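PLP-Dependent L-Arginine Hydroxylase MppP (Streptomyces wadayamensis, PDB 6C9B) is a pyridoxal-phosphate-dependent oxidase that acts on L-arginine, giving 4-hydroxy-2-ketoarginine and 2-ketoarginine, and shares the aminotransferase fold. Local coordinates at residues Gly297-Asp302 with Arg311-Gly316; Arg285-Arg290 with Pro361-Val366; Ser21-Ala26 with His329-Leu334; Ala279-Asn284 with Ile353-Ser358; Ala136-Asp141 with Thr162-Ala167. One frame throughout, in Å; residues are numbered along the deposited sequence.

Contact 1 (Gly297-Asp302 with Arg311-Gly316)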
# COMPACT_ATOMS: atom_id res chain seq x y z
N GLY B 297 -32.32 -24.26 -12.52
CA GLY B 297 -31.24 -23.64 -13.25
C GLY B 297 -30.02 -23.27 -12.43
O GLY B 297 -29.03 -22.81 -13.02
N VAL B 298 -30.04 -23.45 -11.11
CA VAL B 298 -28.92 -23.06 -10.25
C VAL B 298 -28.02 -24.26 -10.00
O VAL B 298 -28.50 -25.38 -9.81
CB VAL B 298 -29.42 -22.47 -8.92
CG1 VAL B 298 -28.24 -22.18 -8.00
CG2 VAL B 298 -30.22 -21.21 -9.15
N SER B 299 -26.72 -24.01 -9.97
CA SER B 299 -25.76 -25.03 -9.57
C SER B 299 -24.56 -24.36 -8.94
O SER B 299 -24.35 -23.14 -9.06
CB SER B 299 -25.33 -25.89 -10.76
OG SER B 299 -24.69 -25.10 -11.73
N PHE B 300 -23.74 -25.18 -8.29
CA PHE B 300 -22.55 -24.71 -7.60
C PHE B 300 -21.31 -25.28 -8.23
O PHE B 300 -21.07 -26.50 -8.13
CB PHE B 300 -22.64 -25.08 -6.12
CG PHE B 300 -23.68 -24.29 -5.41
CD1 PHE B 300 -23.36 -23.04 -4.89
CD2 PHE B 300 -24.97 -24.73 -5.34
CE1 PHE B 300 -24.32 -22.28 -4.27
CE2 PHE B 300 -25.94 -23.97 -4.71
CZ PHE B 300 -25.60 -22.75 -4.20
N PRO B 301 -20.52 -24.47 -8.95
CA PRO B 301 -19.41 -25.04 -9.73
C PRO B 301 -18.29 -25.63 -8.90
O PRO B 301 -17.54 -26.46 -9.44
CB PRO B 301 -18.91 -23.85 -10.57
CG PRO B 301 -19.59 -22.67 -10.08
CD PRO B 301 -20.80 -23.06 -9.30
N ASP B 302 -18.15 -25.25 -7.63
CA ASP B 302 -17.02 -25.67 -6.80
C ASP B 302 -17.53 -26.43 -5.57
O ASP B 302 -17.47 -25.92 -4.44
CB ASP B 302 -16.20 -24.45 -6.40
CG ASP B 302 -15.94 -23.53 -7.57
OD1 ASP B 302 -15.45 -24.03 -8.61
OD2 ASP B 302 -16.25 -22.32 -7.47
N ARG B 311 -18.96 -19.34 -5.70
CA ARG B 311 -19.54 -19.13 -7.02
C ARG B 311 -20.89 -19.82 -7.13
O ARG B 311 -21.08 -20.94 -6.64
CB ARG B 311 -18.63 -19.66 -8.13
CG ARG B 311 -17.27 -18.98 -8.21
CD ARG B 311 -16.62 -19.27 -9.55
NE ARG B 311 -16.28 -20.68 -9.71
CZ ARG B 311 -15.77 -21.19 -10.83
NH1 ARG B 311 -15.59 -20.40 -11.87
NH2 ARG B 311 -15.47 -22.48 -10.91
N VAL B 312 -21.82 -19.15 -7.79
CA VAL B 312 -23.14 -19.70 -8.08
C VAL B 312 -23.38 -19.52 -9.58
O VAL B 312 -23.16 -18.44 -10.12
CB VAL B 312 -24.24 -19.01 -7.25
CG1 VAL B 312 -24.29 -17.56 -7.52
CG2 VAL B 312 -25.59 -19.65 -7.55
N ALA B 313 -23.78 -20.59 -10.25
CA ALA B 313 -24.06 -20.57 -11.68
C ALA B 313 -25.55 -20.64 -11.93
O ALA B 313 -26.30 -21.25 -11.15
CB ALA B 313 -23.40 -21.74 -12.41
N PHE B 314 -25.98 -20.06 -13.04
CA PHE B 314 -27.39 -20.13 -13.38
C PHE B 314 -27.52 -20.38 -14.87
O PHE B 314 -26.69 -19.94 -15.67
CB PHE B 314 -28.15 -18.86 -12.97
CG PHE B 314 -27.27 -17.70 -12.77
CD1 PHE B 314 -26.88 -16.94 -13.85
CD2 PHE B 314 -26.79 -17.40 -11.51
CE1 PHE B 314 -26.03 -15.87 -13.67
CE2 PHE B 314 -25.95 -16.36 -11.33
CZ PHE B 314 -25.57 -15.58 -12.40
N ALA B 315 -28.53 -21.15 -15.24
CA ALA B 315 -28.89 -21.25 -16.64
C ALA B 315 -29.88 -20.14 -16.95
O ALA B 315 -30.67 -19.73 -16.09
CB ALA B 315 -29.48 -22.62 -16.95
N GLY B 316 -29.80 -19.60 -18.16
CA GLY B 316 -30.83 -18.73 -18.65
C GLY B 316 -30.65 -17.25 -18.37
O GLY B 316 -31.44 -16.45 -18.87
O HOH W 1 -19.63 -23.28 -5.98
O HOH W 2 -17.15 -21.47 -5.14

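Contact 2 (Arg285-Arg290 with Pro361-Val366)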
# COMPACT_ATOMS: atom_id res chain seq x y z
N ARG B 285 -21.40 -21.31 3.97
CA ARG B 285 -21.54 -22.01 2.70
C ARG B 285 -22.81 -22.84 2.67
O ARG B 285 -23.54 -22.86 1.66
CB ARG B 285 -20.31 -22.88 2.46
CG ARG B 285 -20.43 -23.81 1.27
CD ARG B 285 -19.05 -24.31 0.84
NE ARG B 285 -18.41 -23.32 -0.03
CZ ARG B 285 -17.39 -22.54 0.30
NH1 ARG B 285 -16.93 -21.69 -0.61
NH2 ARG B 285 -16.77 -22.62 1.47
N SER B 286 -23.12 -23.53 3.77
CA SER B 286 -24.31 -24.35 3.85
C SER B 286 -25.58 -23.52 3.76
O SER B 286 -26.56 -23.96 3.15
CB SER B 286 -24.32 -25.16 5.15
OG SER B 286 -23.11 -25.87 5.29
N VAL B 287 -25.62 -22.33 4.38
CA VAL B 287 -26.87 -21.57 4.28
C VAL B 287 -27.07 -21.10 2.85
O VAL B 287 -28.20 -21.09 2.36
CB VAL B 287 -26.97 -20.40 5.29
CG1 VAL B 287 -25.95 -20.45 6.40
CG2 VAL B 287 -26.99 -19.04 4.61
N VAL B 288 -25.97 -20.75 2.15
CA VAL B 288 -26.10 -20.32 0.76
C VAL B 288 -26.64 -21.46 -0.09
O VAL B 288 -27.55 -21.27 -0.91
CB VAL B 288 -24.76 -19.81 0.21
CG1 VAL B 288 -24.88 -19.52 -1.28
CG2 VAL B 288 -24.33 -18.57 0.96
N ARG B 289 -26.07 -22.66 0.05
CA ARG B 289 -26.46 -23.77 -0.81
C ARG B 289 -27.87 -24.25 -0.49
O ARG B 289 -28.65 -24.55 -1.39
CB ARG B 289 -25.44 -24.90 -0.71
CG ARG B 289 -24.08 -24.48 -1.28
CD ARG B 289 -23.07 -25.58 -1.35
NE ARG B 289 -21.85 -25.09 -1.97
CZ ARG B 289 -20.75 -25.82 -2.13
NH1 ARG B 289 -20.71 -27.08 -1.72
NH2 ARG B 289 -19.70 -25.29 -2.71
N ARG B 290 -28.24 -24.23 0.80
CA ARG B 290 -29.60 -24.57 1.20
C ARG B 290 -30.62 -23.57 0.65
O ARG B 290 -31.74 -23.95 0.29
CB ARG B 290 -29.67 -24.64 2.73
CG ARG B 290 -31.02 -25.03 3.33
CD ARG B 290 -30.91 -25.16 4.85
NE ARG B 290 -29.74 -25.95 5.25
CZ ARG B 290 -28.67 -25.48 5.89
NH1 ARG B 290 -28.58 -24.21 6.26
NH2 ARG B 290 -27.67 -26.31 6.17
N PRO B 361 -27.11 -11.14 7.78
CA PRO B 361 -27.18 -10.42 6.49
C PRO B 361 -26.83 -11.30 5.30
O PRO B 361 -27.35 -11.07 4.20
CB PRO B 361 -26.17 -9.28 6.67
CG PRO B 361 -25.26 -9.72 7.76
CD PRO B 361 -26.08 -10.59 8.67
N LEU B 362 -25.97 -12.30 5.46
CA LEU B 362 -25.76 -13.24 4.37
C LEU B 362 -27.06 -13.98 4.05
O LEU B 362 -27.47 -14.07 2.88
CB LEU B 362 -24.65 -14.22 4.73
CG LEU B 362 -24.37 -15.31 3.72
CD1 LEU B 362 -23.84 -14.74 2.42
CD2 LEU B 362 -23.36 -16.27 4.31
N GLU B 363 -27.72 -14.52 5.08
CA GLU B 363 -29.00 -15.19 4.92
C GLU B 363 -29.99 -14.29 4.19
O GLU B 363 -30.68 -14.72 3.26
CB GLU B 363 -29.57 -15.60 6.29
CG GLU B 363 -29.56 -17.08 6.59
CD GLU B 363 -29.73 -17.40 8.08
OE1 GLU B 363 -29.91 -16.46 8.89
OE2 GLU B 363 -29.66 -18.59 8.45
N LYS B 364 -30.08 -13.02 4.63
CA LYS B 364 -31.02 -12.10 4.00
C LYS B 364 -30.70 -11.92 2.52
O LYS B 364 -31.60 -11.90 1.68
CB LYS B 364 -31.00 -10.74 4.69
CG LYS B 364 -31.66 -10.68 6.03
CD LYS B 364 -31.59 -9.25 6.59
CE LYS B 364 -32.66 -8.99 7.64
NZ LYS B 364 -34.03 -8.89 7.05
N SER B 365 -29.41 -11.75 2.20
CA SER B 365 -29.00 -11.52 0.82
C SER B 365 -29.33 -12.69 -0.09
O SER B 365 -29.75 -12.49 -1.23
CB SER B 365 -27.50 -11.24 0.77
OG SER B 365 -27.19 -10.10 1.53
N VAL B 366 -29.09 -13.91 0.37
CA VAL B 366 -29.35 -15.06 -0.49
C VAL B 366 -30.83 -15.41 -0.55
O VAL B 366 -31.24 -16.08 -1.49
CB VAL B 366 -28.53 -16.29 -0.07
CG1 VAL B 366 -27.06 -15.92 0.06
CG2 VAL B 366 -29.04 -16.89 1.23

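Contact 3 (Ser21-Ala26 with His329-Leu334)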
# COMPACT_ATOMS: atom_id res chain seq x y z
N SER B 21 -22.93 -0.50 1.71
CA SER B 21 -24.25 -1.12 1.76
C SER B 21 -24.31 -2.15 2.88
O SER B 21 -23.33 -2.84 3.17
CB SER B 21 -24.59 -1.77 0.42
OG SER B 21 -25.58 -2.77 0.58
N GLU B 22 -25.49 -2.26 3.50
CA GLU B 22 -25.69 -3.25 4.55
C GLU B 22 -25.60 -4.68 4.01
O GLU B 22 -25.14 -5.58 4.73
CB GLU B 22 -27.04 -3.02 5.23
CG GLU B 22 -27.14 -1.67 5.97
CD GLU B 22 -28.58 -1.19 6.17
OE1 GLU B 22 -29.51 -2.03 6.12
OE2 GLU B 22 -28.79 0.03 6.36
N LEU B 23 -26.03 -4.90 2.77
CA LEU B 23 -26.02 -6.25 2.22
C LEU B 23 -24.95 -6.35 1.16
O LEU B 23 -25.21 -6.74 0.01
CB LEU B 23 -27.40 -6.61 1.66
CG LEU B 23 -28.48 -6.53 2.75
CD1 LEU B 23 -29.84 -6.78 2.15
CD2 LEU B 23 -28.24 -7.54 3.85
N ASN B 24 -23.73 -5.99 1.55
CA ASN B 24 -22.55 -6.19 0.72
C ASN B 24 -22.16 -7.66 0.84
O ASN B 24 -21.82 -8.13 1.93
CB ASN B 24 -21.44 -5.24 1.18
CG ASN B 24 -20.04 -5.64 0.71
OD1 ASN B 24 -19.85 -6.55 -0.10
ND2 ASN B 24 -19.03 -4.96 1.25
N ILE B 25 -22.31 -8.43 -0.25
CA ILE B 25 -21.78 -9.79 -0.32
C ILE B 25 -20.85 -9.89 -1.53
O ILE B 25 -20.76 -10.92 -2.21
CB ILE B 25 -22.90 -10.85 -0.37
CG1 ILE B 25 -23.93 -10.51 -1.46
CG2 ILE B 25 -23.56 -10.96 1.01
CD1 ILE B 25 -24.85 -11.67 -1.82
N ALA B 26 -20.12 -8.80 -1.78
CA ALA B 26 -19.28 -8.67 -2.95
C ALA B 26 -17.80 -8.89 -2.62
O ALA B 26 -17.24 -9.94 -2.96
CB ALA B 26 -19.45 -7.30 -3.60
N HIS B 329 -32.62 -4.41 -5.04
CA HIS B 329 -32.99 -4.75 -3.67
C HIS B 329 -31.88 -4.42 -2.68
O HIS B 329 -31.92 -4.89 -1.54
CB HIS B 329 -33.37 -6.23 -3.58
CG HIS B 329 -34.56 -6.58 -4.41
ND1 HIS B 329 -34.52 -6.63 -5.79
CD2 HIS B 329 -35.84 -6.86 -4.06
CE1 HIS B 329 -35.72 -6.94 -6.25
NE2 HIS B 329 -36.53 -7.09 -5.22
N HIS B 330 -30.90 -3.62 -3.10
CA HIS B 330 -29.80 -3.18 -2.25
C HIS B 330 -28.93 -4.33 -1.76
O HIS B 330 -28.31 -4.24 -0.70
CB HIS B 330 -30.33 -2.36 -1.06
CG HIS B 330 -31.24 -1.25 -1.47
ND1 HIS B 330 -32.62 -1.37 -1.46
CD2 HIS B 330 -30.98 -0.00 -1.92
CE1 HIS B 330 -33.16 -0.24 -1.87
NE2 HIS B 330 -32.19 0.61 -2.16
N VAL B 331 -28.86 -5.42 -2.53
CA VAL B 331 -27.92 -6.52 -2.30
C VAL B 331 -26.85 -6.42 -3.36
O VAL B 331 -27.16 -6.28 -4.55
CB VAL B 331 -28.62 -7.89 -2.36
CG1 VAL B 331 -27.60 -9.02 -2.36
CG2 VAL B 331 -29.60 -8.02 -1.18
N PHE B 332 -25.59 -6.51 -2.95
CA PHE B 332 -24.45 -6.35 -3.86
C PHE B 332 -23.58 -7.60 -3.87
O PHE B 332 -22.83 -7.86 -2.93
CB PHE B 332 -23.63 -5.13 -3.49
CG PHE B 332 -24.35 -3.84 -3.71
CD1 PHE B 332 -24.29 -3.21 -4.94
CD2 PHE B 332 -25.12 -3.27 -2.70
CE1 PHE B 332 -24.97 -2.02 -5.16
CE2 PHE B 332 -25.79 -2.09 -2.92
CZ PHE B 332 -25.72 -1.47 -4.15
N ALA B 333 -23.62 -8.33 -4.99
CA ALA B 333 -22.74 -9.46 -5.23
C ALA B 333 -21.72 -9.06 -6.30
O ALA B 333 -21.52 -7.87 -6.57
CB ALA B 333 -23.57 -10.69 -5.62
N LEU B 334 -21.04 -10.05 -6.87
CA LEU B 334 -19.99 -9.77 -7.85
C LEU B 334 -20.20 -10.62 -9.10
O LEU B 334 -20.21 -11.86 -9.00
CB LEU B 334 -18.64 -10.05 -7.20
CG LEU B 334 -17.38 -9.45 -7.77
CD1 LEU B 334 -17.50 -7.96 -7.76
CD2 LEU B 334 -16.20 -9.93 -6.91

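Contact 4 (Ala279-Asn284 with Ile353-Ser358)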
# COMPACT_ATOMS: atom_id res chain seq x y z
N ALA B 279 -15.39 -23.78 10.82
CA ALA B 279 -16.78 -24.16 11.06
C ALA B 279 -17.73 -23.03 10.66
O ALA B 279 -18.83 -23.29 10.15
CB ALA B 279 -16.98 -24.54 12.53
N PHE B 280 -17.31 -21.78 10.87
CA PHE B 280 -18.14 -20.63 10.52
C PHE B 280 -18.32 -20.52 9.01
O PHE B 280 -19.43 -20.32 8.51
CB PHE B 280 -17.51 -19.36 11.07
CG PHE B 280 -18.28 -18.11 10.75
CD1 PHE B 280 -19.45 -17.81 11.41
CD2 PHE B 280 -17.81 -17.23 9.80
CE1 PHE B 280 -20.16 -16.65 11.11
CE2 PHE B 280 -18.52 -16.08 9.50
CZ PHE B 280 -19.69 -15.80 10.16
N ILE B 281 -17.21 -20.62 8.25
CA ILE B 281 -17.30 -20.59 6.80
C ILE B 281 -18.13 -21.77 6.27
O ILE B 281 -18.95 -21.60 5.36
CB ILE B 281 -15.88 -20.58 6.20
CG1 ILE B 281 -15.14 -19.28 6.62
CG2 ILE B 281 -15.93 -20.73 4.67
CD1 ILE B 281 -15.76 -17.97 6.12
N LEU B 282 -17.92 -22.97 6.82
CA LEU B 282 -18.74 -24.13 6.42
C LEU B 282 -20.22 -23.87 6.67
O LEU B 282 -21.07 -24.19 5.82
CB LEU B 282 -18.28 -25.38 7.16
CG LEU B 282 -19.03 -26.69 6.86
CD1 LEU B 282 -19.10 -26.98 5.35
CD2 LEU B 282 -18.35 -27.82 7.60
N HIS B 283 -20.54 -23.26 7.80
CA HIS B 283 -21.93 -22.94 8.10
C HIS B 283 -22.51 -21.99 7.07
O HIS B 283 -23.63 -22.18 6.59
CB HIS B 283 -22.03 -22.32 9.48
CG HIS B 283 -23.43 -21.94 9.84
ND1 HIS B 283 -24.34 -22.85 10.32
CD2 HIS B 283 -24.09 -20.76 9.73
CE1 HIS B 283 -25.50 -22.25 10.53
NE2 HIS B 283 -25.38 -20.99 10.18
N ASN B 284 -21.76 -20.94 6.73
CA ASN B 284 -22.27 -19.94 5.81
C ASN B 284 -22.37 -20.49 4.39
O ASN B 284 -23.32 -20.19 3.67
CB ASN B 284 -21.39 -18.69 5.83
CG ASN B 284 -21.72 -17.78 7.01
OD1 ASN B 284 -22.62 -18.06 7.78
ND2 ASN B 284 -20.99 -16.69 7.13
N ILE B 353 -20.40 -14.84 -4.30
CA ILE B 353 -20.94 -14.41 -3.02
C ILE B 353 -19.85 -14.49 -1.95
O ILE B 353 -19.15 -15.50 -1.85
CB ILE B 353 -22.13 -15.30 -2.62
CG1 ILE B 353 -23.25 -15.17 -3.64
CG2 ILE B 353 -22.64 -14.97 -1.22
CD1 ILE B 353 -24.35 -16.20 -3.43
N ALA B 354 -19.71 -13.42 -1.16
CA ALA B 354 -18.77 -13.39 -0.05
C ALA B 354 -19.35 -14.07 1.18
O ALA B 354 -20.47 -13.77 1.60
CB ALA B 354 -18.43 -11.94 0.31
N LEU B 355 -18.57 -14.98 1.76
CA LEU B 355 -19.02 -15.76 2.91
C LEU B 355 -18.47 -15.24 4.23
O LEU B 355 -18.98 -15.63 5.30
CB LEU B 355 -18.61 -17.22 2.75
CG LEU B 355 -19.17 -17.97 1.53
CD1 LEU B 355 -18.69 -19.41 1.58
CD2 LEU B 355 -20.69 -17.93 1.48
N SER B 356 -17.45 -14.38 4.20
CA SER B 356 -16.90 -13.81 5.44
C SER B 356 -17.78 -12.63 5.85
O SER B 356 -17.40 -11.46 5.77
CB SER B 356 -15.45 -13.39 5.27
OG SER B 356 -14.65 -14.54 5.05
N ARG B 357 -18.96 -12.99 6.34
CA ARG B 357 -20.05 -12.09 6.65
C ARG B 357 -20.81 -12.69 7.82
O ARG B 357 -20.88 -13.91 7.96
CB ARG B 357 -21.04 -11.92 5.49
CG ARG B 357 -20.46 -11.30 4.24
CD ARG B 357 -20.07 -9.89 4.51
NE ARG B 357 -19.69 -9.19 3.28
CZ ARG B 357 -18.49 -9.23 2.73
NH1 ARG B 357 -17.49 -9.94 3.26
NH2 ARG B 357 -18.29 -8.55 1.62
N SER B 358 -21.39 -11.83 8.65
CA SER B 358 -22.31 -12.34 9.64
C SER B 358 -23.43 -13.10 8.95
O SER B 358 -23.86 -12.75 7.85
CB SER B 358 -22.85 -11.18 10.49
OG SER B 358 -21.81 -10.66 11.29

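Contact 5 (Ala136-Asp141 with Thr162-Ala167)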
# COMPACT_ATOMS: atom_id res chain seq x y z
N ALA B 136 -5.77 -28.22 -16.69
CA ALA B 136 -4.41 -28.42 -17.17
C ALA B 136 -3.39 -28.27 -16.05
O ALA B 136 -2.44 -29.06 -15.95
CB ALA B 136 -4.10 -27.42 -18.30
N LEU B 137 -3.57 -27.26 -15.20
CA LEU B 137 -2.60 -26.99 -14.13
C LEU B 137 -2.53 -28.13 -13.12
O LEU B 137 -1.44 -28.53 -12.69
CB LEU B 137 -3.01 -25.71 -13.41
CG LEU B 137 -2.18 -25.34 -12.18
CD1 LEU B 137 -0.76 -25.05 -12.59
CD2 LEU B 137 -2.80 -24.12 -11.48
N HIS B 138 -3.68 -28.63 -12.69
CA HIS B 138 -3.71 -29.67 -11.67
C HIS B 138 -3.52 -31.06 -12.25
O HIS B 138 -2.96 -31.93 -11.56
CB HIS B 138 -5.05 -29.60 -10.92
CG HIS B 138 -5.23 -28.33 -10.17
ND1 HIS B 138 -4.76 -28.15 -8.88
CD2 HIS B 138 -5.75 -27.14 -10.55
CE1 HIS B 138 -5.02 -26.91 -8.49
NE2 HIS B 138 -5.62 -26.28 -9.48
N GLY B 139 -3.94 -31.28 -13.49
CA GLY B 139 -4.09 -32.64 -13.99
C GLY B 139 -2.90 -33.17 -14.76
O GLY B 139 -2.77 -34.39 -14.91
N ALA B 140 -2.01 -32.30 -15.25
CA ALA B 140 -0.93 -32.77 -16.11
C ALA B 140 0.28 -31.87 -15.96
O ALA B 140 0.15 -30.71 -15.58
CB ALA B 140 -1.37 -32.81 -17.57
N ASP B 141 1.45 -32.42 -16.28
CA ASP B 141 2.63 -31.58 -16.37
C ASP B 141 2.38 -30.46 -17.37
O ASP B 141 1.69 -30.64 -18.38
CB ASP B 141 3.84 -32.38 -16.83
CG ASP B 141 4.35 -33.37 -15.81
OD1 ASP B 141 3.74 -33.53 -14.74
OD2 ASP B 141 5.39 -34.00 -16.10
N THR B 162 -12.28 -20.13 -7.15
CA THR B 162 -12.77 -21.49 -7.22
C THR B 162 -12.48 -22.32 -5.98
O THR B 162 -13.07 -23.40 -5.82
CB THR B 162 -12.12 -22.22 -8.39
OG1 THR B 162 -10.73 -22.42 -8.07
CG2 THR B 162 -12.28 -21.47 -9.71
N GLY B 163 -11.57 -21.87 -5.12
CA GLY B 163 -11.14 -22.65 -3.97
C GLY B 163 -10.23 -23.82 -4.27
O GLY B 163 -9.89 -24.57 -3.35
N ARG B 164 -9.87 -24.05 -5.53
CA ARG B 164 -9.13 -25.24 -5.87
C ARG B 164 -7.73 -25.16 -5.29
O ARG B 164 -7.06 -24.14 -5.43
CB ARG B 164 -9.07 -25.39 -7.39
CG ARG B 164 -8.80 -26.80 -7.88
CD ARG B 164 -9.78 -27.17 -9.00
NE ARG B 164 -9.28 -28.30 -9.79
CZ ARG B 164 -9.56 -28.51 -11.07
NH1 ARG B 164 -10.34 -27.69 -11.76
NH2 ARG B 164 -9.02 -29.57 -11.68
N VAL B 165 -7.28 -26.25 -4.68
CA VAL B 165 -6.00 -26.27 -3.97
C VAL B 165 -5.00 -27.07 -4.79
O VAL B 165 -5.26 -28.22 -5.15
CB VAL B 165 -6.15 -26.90 -2.58
CG1 VAL B 165 -4.81 -27.05 -1.89
CG2 VAL B 165 -7.08 -26.06 -1.72
N LEU B 166 -3.82 -26.49 -4.99
CA LEU B 166 -2.74 -27.21 -5.65
C LEU B 166 -2.18 -28.23 -4.67
O LEU B 166 -1.60 -27.85 -3.64
CB LEU B 166 -1.68 -26.23 -6.12
CG LEU B 166 -0.60 -26.76 -7.05
CD1 LEU B 166 -1.19 -27.03 -8.42
CD2 LEU B 166 0.52 -25.73 -7.12
N ALA B 167 -2.38 -29.51 -4.96
CA ALA B 167 -1.95 -30.58 -4.07
C ALA B 167 -0.43 -30.70 -4.06
O ALA B 167 0.26 -30.28 -5.00
CB ALA B 167 -2.57 -31.89 -4.51
O HOH W 3 -3.69 -30.25 -7.48

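Contact 1 (Gly297-Asp302 with Arg311-Gly316)
Arg-311 reaches across to Pro-301 and Asp-302 with its whole side chain. CB sits 3.7 Å from Pro-301 CG, with Asp-302 OD2 close by. CG and CD run past that same carboxylate oxygen. A bend at the third torsion (chi3 -66°) then turns the guanidinium side-on to the acid: NE donates to Asp-302 OD2 at 2.8 Å and NH2 to Asp-302 OD1 at 2.8 Å. Both oxygens use their syn lone pairs, and the two planes lie only 2° apart, so this two-point salt bridge fixes the rotation of both groups. Pro-301 CG lies over one face of the guanidinium. The backbones form an antiparallel beta hairpin, strands 298-299 and 309-314, at the edge of the small-domain sheet; Ser-299 and Ala-313 are its hydrogen-bonded pair, with Ala-313 N to Ser-299 O at 2.9 Å and Ser-299 N to Ala-313 O at 3.0 Å. Two residues further along each strand, Ala-315 N donates to Gly-297 O at 2.8 Å. Val-298 and Phe-314 make the non-hydrogen-bonded pair, and on their face Val-298 CG1 meets Val-312 CG2 at 3.7 Å. Where the strands part towards Asp-302, two waters take over: one accepts from Asp-302 N and lies within bonding distance of Arg-311 O; the other accepts from Arg-311 N and sits 2.6 Å from Asp-302 OD2.

Contact 2 (Arg285-Arg290 with Pro361-Val366)
Helices 256-291 and 359-372 run nearly parallel here, their segment axes 9.7 Å apart at closest approach and crossing at -19°. In the small domain of this aminotransferase-type fold the pair packs against strand 350-354: Val-288 and Leu-362 both touch Ile-353. The interface itself is thin and almost wholly aliphatic. Val-288 supplies its central group through a single methyl, CG2, which faces helix 359-372 because CG1 is set anti to the backbone N (chi1 174°). That methyl meets Val-366 CG1 at 3.9 Å and Leu-362 CD1 at 4.1 Å, and the valine crosses both partners at about a right angle. Towards solvent, Val-287 CG2 packs on the aliphatic part of Glu-363, touching CG at 3.8 Å. Beyond CG the carboxylate turns off from the methyl, and OE2 stays 6.1 Å from Arg-290 NH1, too far for a salt bridge. On a different side of helix 256-291, Arg-285 and Arg-289 both form salt bridges to Glu-310. Within helix 359-372, Pro-361 O accepts twice, from opposite faces of its carbonyl plane: Ser-365 N comes to 3.0 Å and Ser-365 OG to 2.8 Å.

Contact 3 (Ser21-Ala26 with His329-Leu334)
Ile-25 and Phe-332 join tightly: Ile-25 N donates to Phe-332 O at 2.8 Å, and Phe-332 N donates to Leu-23 O at 3.0 Å in a nearly straight bond (170°). Ile-25 CG1, turned between its backbone N and carbonyl carbon (chi1 51°), presses on Phe-332 O at 3.2 Å and sends CD1 on to Val-331 CG1 and Ala-333 CB. Beside it Leu-23 CD1 meets Val-331 CG2 at 3.6 Å, and helix 359-372 covers this apolar side through Ser-365. Toward Ser-21 the hold is looser. Ser-21 OG lies at the edge of the Phe-332 ring, 3.3 Å from CD2, and gives His-330 O only a weak bond of 3.4 Å; exposed His-330 turns its imidazole away. The same OG accepts from Leu-23 N in an ST turn. This is a short, weakly bonded parallel pairing, set by Asn-24 beside Phe-332: N-terminal strand 23-24 edges the small-domain sheet and leads into Asp-27, Gly-28 and His-29 of the hydroxyketoarginine pocket.

Contact 4 (Ala279-Asn284 with Ile353-Ser358)
Asn-284 puts its amide nitrogen between two backbone carbonyls of the loop that follows strand 350-354. ND2 donates to Leu-355 O at 2.9 Å, a fairly straight bond (164°) lying in both the carbonyl plane and the amide plane. Its second bond, to Arg-357 O at 2.9 Å, is weak and bent (129°). OD1 is occupied as well, by Thr-359 OG1 at the start of the next helix, so the amide is held from both ends. Arg-357 O is also met by Phe-280: the ring edge brings CZ to 3.1 Å of this oxygen, and one ring face has Asn-284 CG above it, toward the rim. These contacts join the long helix 256-291 to the strand-to-helix connection of the small domain, where Ser-356 centres an inverse gamma turn, closed by a weak bond from Arg-357 N to Leu-355 O. Ile-281 fills in alongside: CG2 faces Leu-355 CD1 at 4.3 Å, and CD1 lies 3.8 Å from the Ser-356 hydroxyl oxygen, OG. The Arg-357 guanidinium leads away from the helix: NH1 bonds to Ser-356 O at 2.9 Å from above the carbonyl plane, while NE donates to Asn-24 O and NH2 to Asp-27 O.

Contact 5 (Ala136-Asp141 with Thr162-Ala167)
His-138 lays its imidazole against Arg-164, joining the end of helix 134-139 to the loop that leads from strand 152-156 to helix 168-181 in the large aminotransferase-type domain. Arg-164 CG stands over one ring face in a CH-pi contact, 3.9 Å from the ring centroid and 25° off the normal. Farther along, one guanidinium face passes the ring's rim at CD2, with NE 3.8 Å from that atom and the two planes 17° apart. Leu-137 CG lies on the opposite ring face. Leu-166 CA approaches the edge at His-138 CE1, 3.7 Å away; its CD1 lies out of the ring plane on the Leu-137 side, 3.8 Å from ND1 and 4.2 Å from Leu-137 CG. In the next shell, Asp-135 holds Arg-164 NH2 in a salt bridge, and Thr-162 OG1, also hydrogen-bonded to Glu-134, accepts from Arg-164 N in an ST turn. Val-155 of the central sheet underlies both leucines. An in-plane water links His-138 ND1, 2.7 Å away, to Ala-167 N, its donor at 2.9 Å.

In the fold
Contacts 2, 3 and 4 are buried and meet one another, whereas contacts 1 and 5 are only partly covered. Contacts 1 and 3 lie at the two outer strands of the same five-stranded sheet, one an antiparallel hairpin with a salt bridge, the other a parallel pairing with an apolar side. Contacts 2 and 4 share helix 256-291: aliphatic methyls join it to helix 359-372, but an asparagine amide joins it to the loop before that helix. Arg-357 connects contact 4 to contact 3 through Asn-24 O, and Arg-289 ties contact 2 to contact 1 through Asp-302 O. Contact 5 belongs to the other domain and touches contact 1 at Thr-162.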